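Local coordinates for prophenoloxidase b (PDB 3WKY), which is the precursor of a crustacean hemolymph phenoloxidase, a type 3 copper enzyme that probably oxidises monophenols and o-diphenols, at residues I545-T557 against A568-V580. Sequence-based numbering, arbitrary orientation. Where two conformers were deposited one is given.
Sequences ITRHSNESSILST and AFSGCSWPRNLQV. Unlike the reference sequence in segment 568-580: R576 (reference Gln). With NAG (2-acetamido-2-deoxy-beta-D-glucopyranose), chain F.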
# COMPACT_ATOMS: atom_id res chain seq x y z
N ILE A 545 22.81 -8.35 57.93
CA ILE A 545 23.81 -8.24 56.87
C ILE A 545 23.61 -6.90 56.18
O ILE A 545 22.53 -6.62 55.66
CB ILE A 545 23.71 -9.39 55.85
CG1 ILE A 545 23.94 -10.74 56.53
CG2 ILE A 545 24.72 -9.20 54.74
CD1 ILE A 545 22.70 -11.59 56.62
N THR A 546 24.66 -6.08 56.20
CA THR A 546 24.59 -4.72 55.69
C THR A 546 25.53 -4.58 54.50
O THR A 546 26.70 -4.98 54.59
CB THR A 546 25.02 -3.71 56.77
OG1 THR A 546 24.03 -3.67 57.80
CG2 THR A 546 25.18 -2.31 56.17
N ARG A 547 25.03 -4.03 53.40
CA ARG A 547 25.85 -3.81 52.22
C ARG A 547 25.78 -2.36 51.80
O ARG A 547 24.70 -1.74 51.82
CB ARG A 547 25.39 -4.70 51.06
CG ARG A 547 25.76 -6.16 51.24
CD ARG A 547 27.19 -6.42 50.80
NE ARG A 547 27.26 -6.68 49.37
CZ ARG A 547 28.33 -7.17 48.74
NH1 ARG A 547 29.43 -7.43 49.43
NH2 ARG A 547 28.29 -7.38 47.43
N HIS A 548 26.92 -1.80 51.40
CA HIS A 548 27.00 -0.44 50.88
C HIS A 548 26.86 -0.50 49.37
O HIS A 548 27.26 -1.49 48.76
CB HIS A 548 28.36 0.18 51.22
CG HIS A 548 28.47 1.64 50.87
ND1 HIS A 548 28.72 2.08 49.59
CD2 HIS A 548 28.37 2.75 51.64
CE1 HIS A 548 28.76 3.41 49.58
NE2 HIS A 548 28.56 3.83 50.81
N SER A 549 26.32 0.55 48.78
CA SER A 549 26.08 0.54 47.33
C SER A 549 27.37 0.40 46.52
O SER A 549 27.37 -0.25 45.47
CB SER A 549 25.25 1.77 46.92
OG SER A 549 25.89 2.99 47.24
N ASN A 550 28.48 0.94 47.02
CA ASN A 550 29.77 0.82 46.32
C ASN A 550 30.31 -0.60 46.31
O ASN A 550 31.27 -0.90 45.61
CB ASN A 550 30.83 1.75 46.92
CG ASN A 550 30.72 3.18 46.45
OD1 ASN A 550 29.80 3.55 45.72
ND2 ASN A 550 31.68 4.01 46.88
N GLU A 551 29.70 -1.49 47.10
CA GLU A 551 30.15 -2.88 47.15
C GLU A 551 29.39 -3.76 46.18
O GLU A 551 29.68 -4.95 46.07
CB GLU A 551 29.94 -3.49 48.55
CG GLU A 551 30.54 -2.74 49.71
CD GLU A 551 30.29 -3.48 51.02
OE1 GLU A 551 31.10 -4.37 51.36
OE2 GLU A 551 29.27 -3.20 51.69
N SER A 552 28.39 -3.20 45.50
CA SER A 552 27.49 -4.02 44.68
C SER A 552 28.20 -4.96 43.71
O SER A 552 29.20 -4.59 43.09
CB SER A 552 26.54 -3.15 43.87
OG SER A 552 25.84 -3.97 42.95
N SER A 553 27.66 -6.16 43.55
CA SER A 553 28.19 -7.13 42.62
C SER A 553 28.23 -6.63 41.17
O SER A 553 29.01 -7.14 40.35
CB SER A 553 27.35 -8.40 42.67
OG SER A 553 25.98 -8.08 42.47
N ILE A 554 27.41 -5.64 40.84
CA ILE A 554 27.36 -5.18 39.43
C ILE A 554 28.48 -4.18 39.10
O ILE A 554 28.73 -3.88 37.94
CB ILE A 554 25.99 -4.59 39.03
CG1 ILE A 554 25.79 -3.21 39.67
CG2 ILE A 554 24.85 -5.59 39.37
CD1 ILE A 554 24.45 -2.55 39.32
N LEU A 555 29.15 -3.68 40.14
CA LEU A 555 30.27 -2.77 39.97
C LEU A 555 31.59 -3.55 40.00
O LEU A 555 31.64 -4.67 40.50
CB LEU A 555 30.27 -1.72 41.09
CG LEU A 555 28.98 -0.92 41.23
CD1 LEU A 555 29.02 0.00 42.46
CD2 LEU A 555 28.72 -0.10 39.95
N SER A 556 32.65 -2.97 39.44
CA SER A 556 33.97 -3.59 39.56
C SER A 556 34.57 -3.15 40.90
O SER A 556 33.87 -3.06 41.90
CB SER A 556 34.88 -3.17 38.41
OG SER A 556 35.06 -1.77 38.41
N THR A 557 35.86 -2.83 40.91
CA THR A 557 36.50 -2.32 42.12
C THR A 557 37.04 -0.90 41.92
O THR A 557 36.91 -0.05 42.81
CB THR A 557 37.64 -3.23 42.58
OG1 THR A 557 38.52 -3.48 41.48
CG2 THR A 557 37.09 -4.55 43.09
N ALA A 568 34.62 6.71 38.25
CA ALA A 568 34.69 6.12 39.58
C ALA A 568 35.25 4.70 39.56
O ALA A 568 36.22 4.39 40.26
CB ALA A 568 33.33 6.14 40.25
N PHE A 569 34.63 3.83 38.78
CA PHE A 569 35.04 2.44 38.73
C PHE A 569 35.75 2.13 37.42
O PHE A 569 35.39 2.65 36.36
CB PHE A 569 33.85 1.51 38.97
CG PHE A 569 33.41 1.48 40.41
CD1 PHE A 569 32.80 2.59 41.00
CD2 PHE A 569 33.61 0.35 41.19
CE1 PHE A 569 32.41 2.57 42.33
CE2 PHE A 569 33.22 0.32 42.52
CZ PHE A 569 32.62 1.43 43.09
N SER A 570 36.79 1.31 37.50
CA SER A 570 37.66 1.05 36.36
C SER A 570 37.41 -0.34 35.79
O SER A 570 36.67 -1.14 36.38
CB SER A 570 39.13 1.18 36.79
OG SER A 570 39.46 0.19 37.73
N GLY A 571 38.01 -0.62 34.65
CA GLY A 571 37.83 -1.90 34.00
C GLY A 571 36.41 -2.05 33.49
O GLY A 571 35.84 -1.09 32.97
N CYS A 572 35.84 -3.24 33.65
CA CYS A 572 34.49 -3.54 33.20
C CYS A 572 33.51 -3.43 34.37
O CYS A 572 33.53 -4.24 35.29
CB CYS A 572 34.46 -4.94 32.60
SG CYS A 572 32.94 -5.35 31.68
N SER A 573 32.65 -2.41 34.33
CA SER A 573 31.75 -2.13 35.46
C SER A 573 30.46 -1.48 34.99
O SER A 573 30.50 -0.58 34.15
CB SER A 573 32.45 -1.17 36.43
OG SER A 573 31.62 -0.86 37.55
N TRP A 574 29.31 -1.90 35.54
CA TRP A 574 28.11 -1.10 35.34
C TRP A 574 28.45 0.29 35.88
O TRP A 574 29.12 0.38 36.90
CB TRP A 574 26.90 -1.67 36.08
CG TRP A 574 25.67 -0.88 35.77
CD1 TRP A 574 25.09 0.08 36.55
CD2 TRP A 574 24.90 -0.93 34.56
NE1 TRP A 574 23.99 0.61 35.91
CE2 TRP A 574 23.85 0.01 34.69
CE3 TRP A 574 24.97 -1.70 33.40
CZ2 TRP A 574 22.89 0.21 33.69
CZ3 TRP A 574 24.02 -1.50 32.40
CH2 TRP A 574 23.00 -0.56 32.55
N PRO A 575 28.04 1.37 35.19
CA PRO A 575 28.43 2.70 35.70
C PRO A 575 27.84 3.00 37.07
O PRO A 575 26.62 2.92 37.25
CB PRO A 575 27.84 3.66 34.66
CG PRO A 575 27.76 2.85 33.41
CD PRO A 575 27.39 1.46 33.87
N ARG A 576 28.69 3.35 38.04
CA ARG A 576 28.18 3.64 39.38
C ARG A 576 27.15 4.75 39.33
O ARG A 576 26.16 4.72 40.06
CB ARG A 576 29.32 3.99 40.36
CG ARG A 576 28.80 4.19 41.80
CD ARG A 576 29.63 5.21 42.61
NE ARG A 576 28.85 5.76 43.73
CZ ARG A 576 28.03 6.81 43.63
NH1 ARG A 576 27.86 7.43 42.47
NH2 ARG A 576 27.36 7.24 44.70
N ASN A 577 27.37 5.73 38.45
CA ASN A 577 26.46 6.87 38.37
C ASN A 577 25.08 6.51 37.83
O ASN A 577 24.11 7.26 38.03
CB ASN A 577 27.08 8.03 37.59
CG ASN A 577 27.16 7.76 36.09
OD1 ASN A 577 27.97 6.95 35.65
ND2 ASN A 577 26.33 8.44 35.31
N LEU A 578 24.98 5.35 37.17
CA LEU A 578 23.68 4.86 36.67
C LEU A 578 23.18 3.66 37.47
O LEU A 578 22.34 2.90 37.01
CB LEU A 578 23.74 4.51 35.17
CG LEU A 578 24.21 5.62 34.23
CD1 LEU A 578 24.20 5.11 32.77
CD2 LEU A 578 23.34 6.88 34.36
N GLN A 579 23.70 3.51 38.68
CA GLN A 579 23.33 2.37 39.51
C GLN A 579 21.87 2.43 39.96
O GLN A 579 21.24 1.39 40.21
CB GLN A 579 24.25 2.32 40.72
CG GLN A 579 24.01 1.19 41.68
CD GLN A 579 25.12 1.15 42.71
OE1 GLN A 579 25.80 2.16 42.92
NE2 GLN A 579 25.32 -0.01 43.35
N VAL A 580 21.32 3.64 40.08
CA VAL A 580 19.95 3.83 40.53
C VAL A 580 19.15 4.38 39.35
O VAL A 580 19.56 5.36 38.73
CB VAL A 580 19.92 4.83 41.72
CG1 VAL A 580 18.48 5.16 42.15
CG2 VAL A 580 20.72 4.24 42.91
C1 NAG F . 31.45 5.40 46.52
C2 NAG F . 32.22 6.08 47.65
C3 NAG F . 32.17 7.59 47.45
C4 NAG F . 32.75 7.94 46.09
C5 NAG F . 32.12 7.11 44.98
C6 NAG F . 32.91 7.28 43.69
C7 NAG F . 32.53 5.12 49.86
C8 NAG F . 32.14 5.26 51.31
N2 NAG F . 31.72 5.70 48.97
O3 NAG F . 32.91 8.24 48.46
O4 NAG F . 32.54 9.31 45.82
O5 NAG F . 32.09 5.73 45.30
O6 NAG F . 34.05 6.44 43.76
O7 NAG F . 33.54 4.50 49.55
O HOH W 1 27.19 3.29 44.98
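The backbone oxygen of S549 is gripped by two donors, Q579 NE2 from the facing segment and S552 N from its own, and they reach it from opposite faces of its carbonyl plane. Q579 NE2 lies 3.0 Å from S549 O, and the N-H points almost straight at it (175°). In the Ig-like hemocyanin domain, the turn that follows edge strand 541-548 packs here against the loop 568-580. CG anti to the backbone N (chi1 -179°) and an extended chain carry the Q579 amide across to S549 O; on the way it crosses L555 at about a right angle. A water bridges Q579 OE1, S549 OG and N550 OD1; S549 OG also bonds to F485. For Q579, a leucine here would probably cost S549 O its side-chain donor and the bridging water one of its acceptors. N550 carries an N-linked sugar on ND2, and its OD1 accepts from R576 NE at 3.1 Å. That bond lies in the guanidinium plane, although the amide and guanidinium stand 84° apart. The far nitrogens of R576 form salt bridges with D484 and E481. Further along, L555 CB sits off-centre over the F569 ring, 4.2 Å from its centroid. I554 CD1 packs 3.9 Å from W574 CD1, and W574 N donates to I554 O. W574 touches L195 of helix 193-205, which bears copper-site histidines, and its side chain is about 10 Å from the dicopper cluster. At S556, N donates to S573 OG, while OG donates to S570 O at 2.7 Å, in the plane of that carbonyl.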